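Local structure of pectate lyase (Erwinia chrysanthemi, 1RU4) at residues 70-84 with 109-122. The protein cleaves pectate (polygalacturonate) chains by beta-elimination. Residues are numbered along the deposited sequence; the frame is centred on the assembly and turned at random.
Sequences ITFNKSGKDGAPIYV and GFYVTGDYWYFKGV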
ATOM      1  N   ILE A  70      11.086  13.666 -10.371  1.00  6.32           N
ATOM      2  CA  ILE A  70      12.304  12.927 -10.692  1.00  5.82           C
ATOM      3  C   ILE A  70      11.857  11.712 -11.502  1.00  6.60           C
ATOM      4  O   ILE A  70      11.039  10.914 -11.035  1.00  5.75           O
ATOM      5  CB  ILE A  70      13.058  12.446  -9.432  1.00  6.68           C
ATOM      6  CG1 ILE A  70      13.529  13.645  -8.607  1.00  7.47           C
ATOM      7  CG2 ILE A  70      14.260  11.585  -9.838  1.00  6.74           C
ATOM      8  CD1 ILE A  70      14.224  13.260  -7.308  1.00  8.63           C
ATOM      9  N   THR A  71      12.366  11.597 -12.725  1.00  6.69           N
ATOM     10  CA  THR A  71      12.006  10.490 -13.606  1.00  7.54           C
ATOM     11  C   THR A  71      13.022   9.352 -13.551  1.00  8.32           C
ATOM     12  O   THR A  71      14.228   9.567 -13.681  1.00  9.22           O
ATOM     13  CB  THR A  71      11.854  10.961 -15.071  1.00  7.77           C
ATOM     14  OG1 THR A  71      10.772  11.897 -15.164  1.00 10.33           O
ATOM     15  CG2 THR A  71      11.568   9.779 -15.997  1.00 10.49           C
ATOM     16  N   PHE A  72      12.514   8.141 -13.345  1.00  7.80           N
ATOM     17  CA  PHE A  72      13.333   6.935 -13.327  1.00  7.20           C
ATOM     18  C   PHE A  72      13.072   6.181 -14.630  1.00  8.25           C
ATOM     19  O   PHE A  72      12.193   5.320 -14.696  1.00  7.58           O
ATOM     20  CB  PHE A  72      12.970   6.066 -12.116  1.00  8.42           C
ATOM     21  CG  PHE A  72      13.265   6.719 -10.791  1.00  9.15           C
ATOM     22  CD1 PHE A  72      12.444   7.731 -10.299  1.00  6.96           C
ATOM     23  CD2 PHE A  72      14.373   6.333 -10.042  1.00  7.22           C
ATOM     24  CE1 PHE A  72      12.727   8.350  -9.083  1.00  7.76           C
ATOM     25  CE2 PHE A  72      14.663   6.948  -8.823  1.00  8.71           C
ATOM     26  CZ  PHE A  72      13.838   7.958  -8.344  1.00  7.59           C
ATOM     27  N   ASN A  73      13.817   6.535 -15.675  1.00  8.73           N
ATOM     28  CA  ASN A  73      13.607   5.936 -16.992  1.00  9.20           C
ATOM     29  C   ASN A  73      14.599   4.837 -17.353  1.00  8.52           C
ATOM     30  O   ASN A  73      14.344   4.044 -18.259  1.00  9.07           O
ATOM     31  CB  ASN A  73      13.594   7.013 -18.080  1.00 10.91           C
ATOM     32  CG  ASN A  73      14.928   7.706 -18.231  1.00 14.70           C
ATOM     33  OD1 ASN A  73      15.505   8.186 -17.257  1.00 13.44           O
ATOM     34  ND2 ASN A  73      15.431   7.758 -19.462  1.00 18.21           N
ATOM     35  N   LYS A  74      15.738   4.806 -16.667  1.00  9.04           N
ATOM     36  CA  LYS A  74      16.714   3.740 -16.877  1.00  9.04           C
ATOM     37  C   LYS A  74      16.127   2.428 -16.360  1.00 10.49           C
ATOM     38  O   LYS A  74      15.166   2.433 -15.586  1.00  9.79           O
ATOM     39  CB  LYS A  74      18.029   4.067 -16.162  1.00 11.34           C
ATOM     40  CG  LYS A  74      18.768   5.238 -16.789  1.00 13.80           C
ATOM     41  CD  LYS A  74      19.966   5.685 -15.965  1.00 15.05           C
ATOM     42  CE  LYS A  74      21.061   4.639 -15.920  1.00 13.22           C
ATOM     43  NZ  LYS A  74      22.300   5.216 -15.326  1.00 11.44           N
ATOM     44  N   SER A  75      16.674   1.307 -16.817  1.00  9.76           N
ATOM     45  CA  SER A  75      16.162   0.006 -16.405  1.00  9.68           C
ATOM     46  C   SER A  75      17.234  -0.935 -15.878  1.00  9.95           C
ATOM     47  O   SER A  75      18.376  -0.926 -16.345  1.00 10.97           O
ATOM     48  CB  SER A  75      15.433  -0.684 -17.563  1.00  9.65           C
ATOM     49  OG  SER A  75      14.244  -0.000 -17.922  1.00  8.30           O
ATOM     50  N   GLY A  76      16.855  -1.724 -14.877  1.00  9.98           N
ATOM     51  CA  GLY A  76      17.708  -2.799 -14.411  1.00 10.00           C
ATOM     52  C   GLY A  76      17.384  -4.022 -15.253  1.00 11.31           C
ATOM     53  O   GLY A  76      16.729  -3.904 -16.293  1.00 11.49           O
ATOM     54  N   LYS A  77      17.827  -5.194 -14.808  1.00 12.18           N
ATOM     55  CA  LYS A  77      17.569  -6.448 -15.514  1.00 13.07           C
ATOM     56  C   LYS A  77      17.113  -7.521 -14.534  1.00 13.01           C
ATOM     57  O   LYS A  77      17.246  -7.360 -13.322  1.00 12.09           O
ATOM     58  CB  LYS A  77      18.840  -6.942 -16.217  1.00 15.37           C
ATOM     59  CG  LYS A  77      19.259  -6.145 -17.436  1.00 19.02           C
ATOM     60  CD  LYS A  77      20.505  -6.756 -18.058  1.00 22.37           C
ATOM     61  CE  LYS A  77      20.831  -6.125 -19.399  1.00 24.65           C
ATOM     62  NZ  LYS A  77      22.039  -6.744 -20.019  1.00 26.64           N
ATOM     63  N   ASP A  78      16.579  -8.619 -15.066  1.00 13.51           N
ATOM     64  CA  ASP A  78      16.185  -9.750 -14.235  1.00 15.90           C
ATOM     65  C   ASP A  78      17.438 -10.298 -13.552  1.00 15.90           C
ATOM     66  O   ASP A  78      18.413 -10.646 -14.220  1.00 17.44           O
ATOM     67  CB  ASP A  78      15.527 -10.839 -15.090  1.00 18.24           C
ATOM     68  CG  ASP A  78      15.021 -12.010 -14.262  1.00 21.65           C
ATOM     69  OD1 ASP A  78      14.377 -11.775 -13.217  1.00 24.21           O
ATOM     70  OD2 ASP A  78      15.264 -13.167 -14.661  1.00 26.49           O
ATOM     71  N   GLY A  79      17.416 -10.334 -12.223  1.00 15.17           N
ATOM     72  CA  GLY A  79      18.571 -10.795 -11.470  1.00 14.71           C
ATOM     73  C   GLY A  79      19.598  -9.703 -11.227  1.00 13.70           C
ATOM     74  O   GLY A  79      20.615  -9.934 -10.569  1.00 14.68           O
ATOM     75  N   ALA A  80      19.334  -8.511 -11.758  1.00 12.11           N
ATOM     76  CA  ALA A  80      20.232  -7.373 -11.601  1.00 11.44           C
ATOM     77  C   ALA A  80      19.448  -6.064 -11.590  1.00 10.33           C
ATOM     78  O   ALA A  80      19.544  -5.259 -12.516  1.00 10.01           O
ATOM     79  CB  ALA A  80      21.265  -7.363 -12.724  1.00 10.77           C
ATOM     80  N   PRO A  81      18.639  -5.843 -10.541  1.00  9.56           N
ATOM     81  CA  PRO A  81      17.851  -4.608 -10.455  1.00  8.99           C
ATOM     82  C   PRO A  81      18.745  -3.417 -10.140  1.00  8.53           C
ATOM     83  O   PRO A  81      19.896  -3.592  -9.733  1.00  8.95           O
ATOM     84  CB  PRO A  81      16.911  -4.883  -9.274  1.00 10.80           C
ATOM     85  CG  PRO A  81      16.899  -6.387  -9.148  1.00 14.41           C
ATOM     86  CD  PRO A  81      18.328  -6.736  -9.414  1.00 11.07           C
ATOM     87  N   ILE A  82      18.235  -2.211 -10.376  1.00  7.44           N
ATOM     88  CA  ILE A  82      18.934  -1.008  -9.938  1.00  7.63           C
ATOM     89  C   ILE A  82      18.378  -0.705  -8.551  1.00  7.61           C
ATOM     90  O   ILE A  82      17.185  -0.437  -8.395  1.00  8.11           O
ATOM     91  CB  ILE A  82      18.685   0.199 -10.866  1.00  7.58           C
ATOM     92  CG1 ILE A  82      19.215  -0.096 -12.271  1.00  9.73           C
ATOM     93  CG2 ILE A  82      19.374   1.435 -10.299  1.00  9.03           C
ATOM     94  CD1 ILE A  82      18.915   0.995 -13.280  1.00 11.02           C
ATOM     95  N   TYR A  83      19.241  -0.807  -7.547  1.00  6.85           N
ATOM     96  CA  TYR A  83      18.845  -0.599  -6.157  1.00  7.02           C
ATOM     97  C   TYR A  83      18.985   0.848  -5.697  1.00  7.27           C
ATOM     98  O   TYR A  83      19.976   1.511  -5.993  1.00  7.36           O
ATOM     99  CB  TYR A  83      19.688  -1.480  -5.232  1.00  6.76           C
ATOM    100  CG  TYR A  83      19.562  -2.972  -5.449  1.00  7.92           C
ATOM    101  CD1 TYR A  83      20.512  -3.668  -6.197  1.00  9.80           C
ATOM    102  CD2 TYR A  83      18.536  -3.699  -4.845  1.00  7.65           C
ATOM    103  CE1 TYR A  83      20.446  -5.057  -6.331  1.00 10.62           C
ATOM    104  CE2 TYR A  83      18.461  -5.085  -4.973  1.00  9.51           C
ATOM    105  CZ  TYR A  83      19.420  -5.756  -5.715  1.00 11.13           C
ATOM    106  OH  TYR A  83      19.360  -7.128  -5.823  1.00 15.24           O
ATOM    107  N   VAL A  84      17.985   1.327  -4.960  1.00  5.74           N
ATOM    108  CA  VAL A  84      18.018   2.654  -4.350  1.00  5.71           C
ATOM    109  C   VAL A  84      17.562   2.431  -2.911  1.00  6.25           C
ATOM    110  O   VAL A  84      16.416   2.045  -2.675  1.00  5.88           O
ATOM    111  CB  VAL A  84      17.051   3.642  -5.058  1.00  5.64           C
ATOM    112  CG1 VAL A  84      17.094   5.009  -4.381  1.00  6.73           C
ATOM    113  CG2 VAL A  84      17.414   3.780  -6.530  1.00  7.50           C
ATOM    114  N   GLY A 109       6.068  12.683  -7.731  1.00  4.00           N
ATOM    115  CA  GLY A 109       7.332  12.722  -7.018  1.00  3.69           C
ATOM    116  C   GLY A 109       8.303  11.855  -7.802  1.00  4.76           C
ATOM    117  O   GLY A 109       9.226  12.360  -8.451  1.00  5.43           O
ATOM    118  N   PHE A 110       8.080  10.544  -7.749  1.00  4.77           N
ATOM    119  CA  PHE A 110       8.858   9.577  -8.527  1.00  5.60           C
ATOM    120  C   PHE A 110       8.025   9.113  -9.725  1.00  5.67           C
ATOM    121  O   PHE A 110       6.947   8.550  -9.552  1.00  8.18           O
ATOM    122  CB  PHE A 110       9.208   8.341  -7.684  1.00  5.91           C
ATOM    123  CG  PHE A 110      10.268   8.570  -6.636  1.00  5.36           C
ATOM    124  CD1 PHE A 110      10.820   9.830  -6.416  1.00  5.26           C
ATOM    125  CD2 PHE A 110      10.716   7.501  -5.863  1.00  7.22           C
ATOM    126  CE1 PHE A 110      11.801  10.019  -5.441  1.00  4.93           C
ATOM    127  CE2 PHE A 110      11.695   7.679  -4.887  1.00  7.45           C
ATOM    128  CZ  PHE A 110      12.240   8.940  -4.674  1.00  5.55           C
ATOM    129  N   TYR A 111       8.519   9.359 -10.935  1.00  5.53           N
ATOM    130  CA  TYR A 111       7.852   8.886 -12.146  1.00  5.71           C
ATOM    131  C   TYR A 111       8.680   7.712 -12.663  1.00  5.77           C
ATOM    132  O   TYR A 111       9.757   7.901 -13.231  1.00  6.28           O
ATOM    133  CB  TYR A 111       7.786  10.012 -13.186  1.00  5.85           C
ATOM    134  CG  TYR A 111       7.031   9.695 -14.466  1.00  7.30           C
ATOM    135  CD1 TYR A 111       7.374  10.324 -15.661  1.00  9.27           C
ATOM    136  CD2 TYR A 111       5.960   8.797 -14.480  1.00  7.83           C
ATOM    137  CE1 TYR A 111       6.673  10.076 -16.838  1.00 10.26           C
ATOM    138  CE2 TYR A 111       5.249   8.539 -15.662  1.00  9.34           C
ATOM    139  CZ  TYR A 111       5.614   9.187 -16.833  1.00  9.97           C
ATOM    140  OH  TYR A 111       4.925   8.951 -18.005  1.00 11.94           O
ATOM    141  N   VAL A 112       8.199   6.497 -12.411  1.00  5.67           N
ATOM    142  CA  VAL A 112       8.942   5.291 -12.767  1.00  6.24           C
ATOM    143  C   VAL A 112       8.471   4.699 -14.093  1.00  6.74           C
ATOM    144  O   VAL A 112       7.450   4.015 -14.154  1.00  6.75           O
ATOM    145  CB  VAL A 112       8.844   4.225 -11.642  1.00  7.08           C
ATOM    146  CG1 VAL A 112       9.725   3.023 -11.960  1.00  8.14           C
ATOM    147  CG2 VAL A 112       9.249   4.835 -10.303  1.00  7.67           C
ATOM    148  N   THR A 113       9.219   4.983 -15.157  1.00  6.26           N
ATOM    149  CA  THR A 113       8.885   4.487 -16.490  1.00  7.32           C
ATOM    150  C   THR A 113       9.736   3.281 -16.871  1.00  7.30           C
ATOM    151  O   THR A 113       9.368   2.506 -17.757  1.00  8.55           O
ATOM    152  CB  THR A 113       9.064   5.581 -17.564  1.00  8.66           C
ATOM    153  OG1 THR A 113      10.447   5.952 -17.650  1.00  9.78           O
ATOM    154  CG2 THR A 113       8.242   6.806 -17.215  1.00  9.03           C
ATOM    155  N   GLY A 114      10.879   3.141 -16.200  1.00  7.17           N
ATOM    156  CA  GLY A 114      11.773   2.025 -16.453  1.00  7.97           C
ATOM    157  C   GLY A 114      11.376   0.764 -15.708  1.00  7.15           C
ATOM    158  O   GLY A 114      10.400   0.760 -14.952  1.00  7.36           O
ATOM    159  N   ASP A 115      12.140  -0.304 -15.925  1.00  7.54           N
ATOM    160  CA  ASP A 115      11.873  -1.605 -15.319  1.00  8.13           C
ATOM    161  C   ASP A 115      12.956  -2.003 -14.319  1.00  8.11           C
ATOM    162  O   ASP A 115      14.064  -1.468 -14.335  1.00  8.61           O
ATOM    163  CB  ASP A 115      11.815  -2.703 -16.396  1.00  8.54           C
ATOM    164  CG  ASP A 115      10.757  -2.456 -17.458  1.00 11.17           C
ATOM    165  OD1 ASP A 115      10.899  -3.030 -18.558  1.00 13.67           O
ATOM    166  OD2 ASP A 115       9.783  -1.719 -17.210  1.00 10.17           O
ATOM    167  N   TYR A 116      12.621  -2.971 -13.472  1.00  8.38           N
ATOM    168  CA  TYR A 116      13.561  -3.574 -12.529  1.00  8.04           C
ATOM    169  C   TYR A 116      14.268  -2.638 -11.552  1.00  8.59           C
ATOM    170  O   TYR A 116      15.471  -2.765 -11.310  1.00  9.47           O
ATOM    171  CB  TYR A 116      14.582  -4.446 -13.276  1.00  8.48           C
ATOM    172  CG  TYR A 116      13.978  -5.680 -13.910  1.00 10.12           C
ATOM    173  CD1 TYR A 116      13.676  -5.713 -15.272  1.00 11.41           C
ATOM    174  CD2 TYR A 116      13.696  -6.812 -13.146  1.00 10.67           C
ATOM    175  CE1 TYR A 116      13.106  -6.843 -15.857  1.00 12.83           C
ATOM    176  CE2 TYR A 116      13.125  -7.947 -13.722  1.00 12.39           C
ATOM    177  CZ  TYR A 116      12.833  -7.953 -15.077  1.00 13.01           C
ATOM    178  OH  TYR A 116      12.264  -9.068 -15.648  1.00 17.80           O
ATOM    179  N   TRP A 117      13.518  -1.689 -11.002  1.00  7.19           N
ATOM    180  CA  TRP A 117      14.033  -0.838  -9.934  1.00  5.99           C
ATOM    181  C   TRP A 117      13.710  -1.530  -8.615  1.00  5.40           C
ATOM    182  O   TRP A 117      12.717  -2.252  -8.519  1.00  6.74           O
ATOM    183  CB  TRP A 117      13.367   0.541  -9.957  1.00  5.32           C
ATOM    184  CG  TRP A 117      13.871   1.428 -11.045  1.00  5.75           C
ATOM    185  CD1 TRP A 117      13.402   1.501 -12.325  1.00  7.75           C
ATOM    186  CD2 TRP A 117      14.969   2.344 -10.967  1.00  6.74           C
ATOM    187  NE1 TRP A 117      14.144   2.399 -13.051  1.00  7.54           N
ATOM    188  CE2 TRP A 117      15.114   2.932 -12.242  1.00  7.09           C
ATOM    189  CE3 TRP A 117      15.845   2.724  -9.941  1.00  6.36           C
ATOM    190  CZ2 TRP A 117      16.104   3.882 -12.525  1.00  8.18           C
ATOM    191  CZ3 TRP A 117      16.832   3.671 -10.221  1.00  8.05           C
ATOM    192  CH2 TRP A 117      16.951   4.238 -11.504  1.00  9.72           C
ATOM    193  N   TYR A 118      14.552  -1.324  -7.609  1.00  6.57           N
ATOM    194  CA  TYR A 118      14.298  -1.895  -6.291  1.00  5.44           C
ATOM    195  C   TYR A 118      14.561  -0.834  -5.224  1.00  6.38           C
ATOM    196  O   TYR A 118      15.709  -0.536  -4.899  1.00  6.67           O
ATOM    197  CB  TYR A 118      15.172  -3.138  -6.054  1.00  5.61           C
ATOM    198  CG  TYR A 118      14.635  -4.061  -4.980  1.00  6.88           C
ATOM    199  CD1 TYR A 118      14.173  -5.335  -5.302  1.00  7.62           C
ATOM    200  CD2 TYR A 118      14.540  -3.642  -3.652  1.00  7.46           C
ATOM    201  CE1 TYR A 118      13.621  -6.169  -4.330  1.00 10.34           C
ATOM    202  CE2 TYR A 118      13.990  -4.465  -2.671  1.00  8.79           C
ATOM    203  CZ  TYR A 118      13.529  -5.726  -3.020  1.00  9.28           C
ATOM    204  OH  TYR A 118      12.947  -6.534  -2.068  1.00 10.90           O
ATOM    205  N   PHE A 119      13.480  -0.251  -4.710  1.00  5.79           N
ATOM    206  CA  PHE A 119      13.555   0.789  -3.683  1.00  5.66           C
ATOM    207  C   PHE A 119      13.375   0.190  -2.292  1.00  5.77           C
ATOM    208  O   PHE A 119      12.511  -0.660  -2.092  1.00  5.96           O
ATOM    209  CB  PHE A 119      12.452   1.834  -3.900  1.00  4.23           C
ATOM    210  CG  PHE A 119      12.571   2.603  -5.186  1.00  5.30           C
ATOM    211  CD1 PHE A 119      11.962   2.139  -6.347  1.00  5.51           C
ATOM    212  CD2 PHE A 119      13.258   3.815  -5.228  1.00  5.72           C
ATOM    213  CE1 PHE A 119      12.032   2.867  -7.534  1.00  5.95           C
ATOM    214  CE2 PHE A 119      13.333   4.552  -6.408  1.00  7.24           C
ATOM    215  CZ  PHE A 119      12.719   4.077  -7.562  1.00  4.67           C
ATOM    216  N   LYS A 120      14.165   0.657  -1.327  1.00  5.13           N
ATOM    217  CA  LYS A 120      14.037   0.185   0.051  1.00  4.46           C
ATOM    218  C   LYS A 120      14.354   1.287   1.061  1.00  4.99           C
ATOM    219  O   LYS A 120      15.402   1.925   0.987  1.00  5.13           O
ATOM    220  CB  LYS A 120      14.936  -1.035   0.294  1.00  4.79           C
ATOM    221  CG  LYS A 120      14.720  -1.703   1.646  1.00  7.64           C
ATOM    222  CD  LYS A 120      15.511  -2.996   1.776  1.00 10.07           C
ATOM    223  CE  LYS A 120      15.226  -3.671   3.109  1.00 10.70           C
ATOM    224  NZ  LYS A 120      15.944  -4.975   3.256  1.00 10.16           N
ATOM    225  N   GLY A 121      13.422   1.528   1.980  1.00  4.39           N
ATOM    226  CA  GLY A 121      13.631   2.525   3.021  1.00  5.37           C
ATOM    227  C   GLY A 121      13.541   3.969   2.564  1.00  5.90           C
ATOM    228  O   GLY A 121      14.099   4.864   3.203  1.00  7.25           O
ATOM    229  N   VAL A 122      12.805   4.195   1.480  1.00  5.15           N
ATOM    230  CA  VAL A 122      12.660   5.521   0.882  1.00  4.97           C
ATOM    231  C   VAL A 122      11.221   6.031   1.008  1.00  3.89           C
ATOM    232  O   VAL A 122      10.273   5.250   0.948  1.00  5.60           O
ATOM    233  CB  VAL A 122      13.062   5.473  -0.613  1.00  6.03           C
ATOM    234  CG1 VAL A 122      12.838   6.816  -1.283  1.00 10.68           C
ATOM    235  CG2 VAL A 122      14.521   5.042  -0.748  1.00  8.83           C
TER
HETATM  236  O   HOH W   1      11.844   4.048 -19.566  1.00 18.47           O
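F72 and W117 meet inside two successive coils of a right-handed parallel beta-helix, the fold of this lyase family. The CD2 edge of F72 abuts the indole face, the planes 89° apart, while I82 covers the opposite face with CB and CG2, the latter 3.4 Å from W117 CZ3. V84 CG2 reaches the indole edge in its plane. F72 also directs CE1 edge-to-face onto the F110 ring, 3.5 Å from F110 CG, and receives the edge of F119 on one of its own faces, so four aromatic rings interlock in the coil interior. Two parallel ladders carry these side chains, 70-72 paired with 110-112 and 82-84 with 117-120; helix 38-44 adds F38 and M42 against F72. At the bend between the ladders F72 O accepts two backbone donors, G114 N in the carbonyl plane and T113 N from above it, both at 3.0 Å. S75 OG, turned to the backbone-N side, takes the amide of D115 in a nearly straight 2.9 Å bond. Outside, the Y116 ring lies over the K77-D78 backbone, D78 CA 3.6 Å from Y116 CE2, and stacks with H138 of the following coil. The indole is pinned at its polar edge as well: W117 NE1 donates to K74 O at 2.7 Å, a bent bond (131° at the hydrogen) whose acceptor sits 28° out of the ring plane.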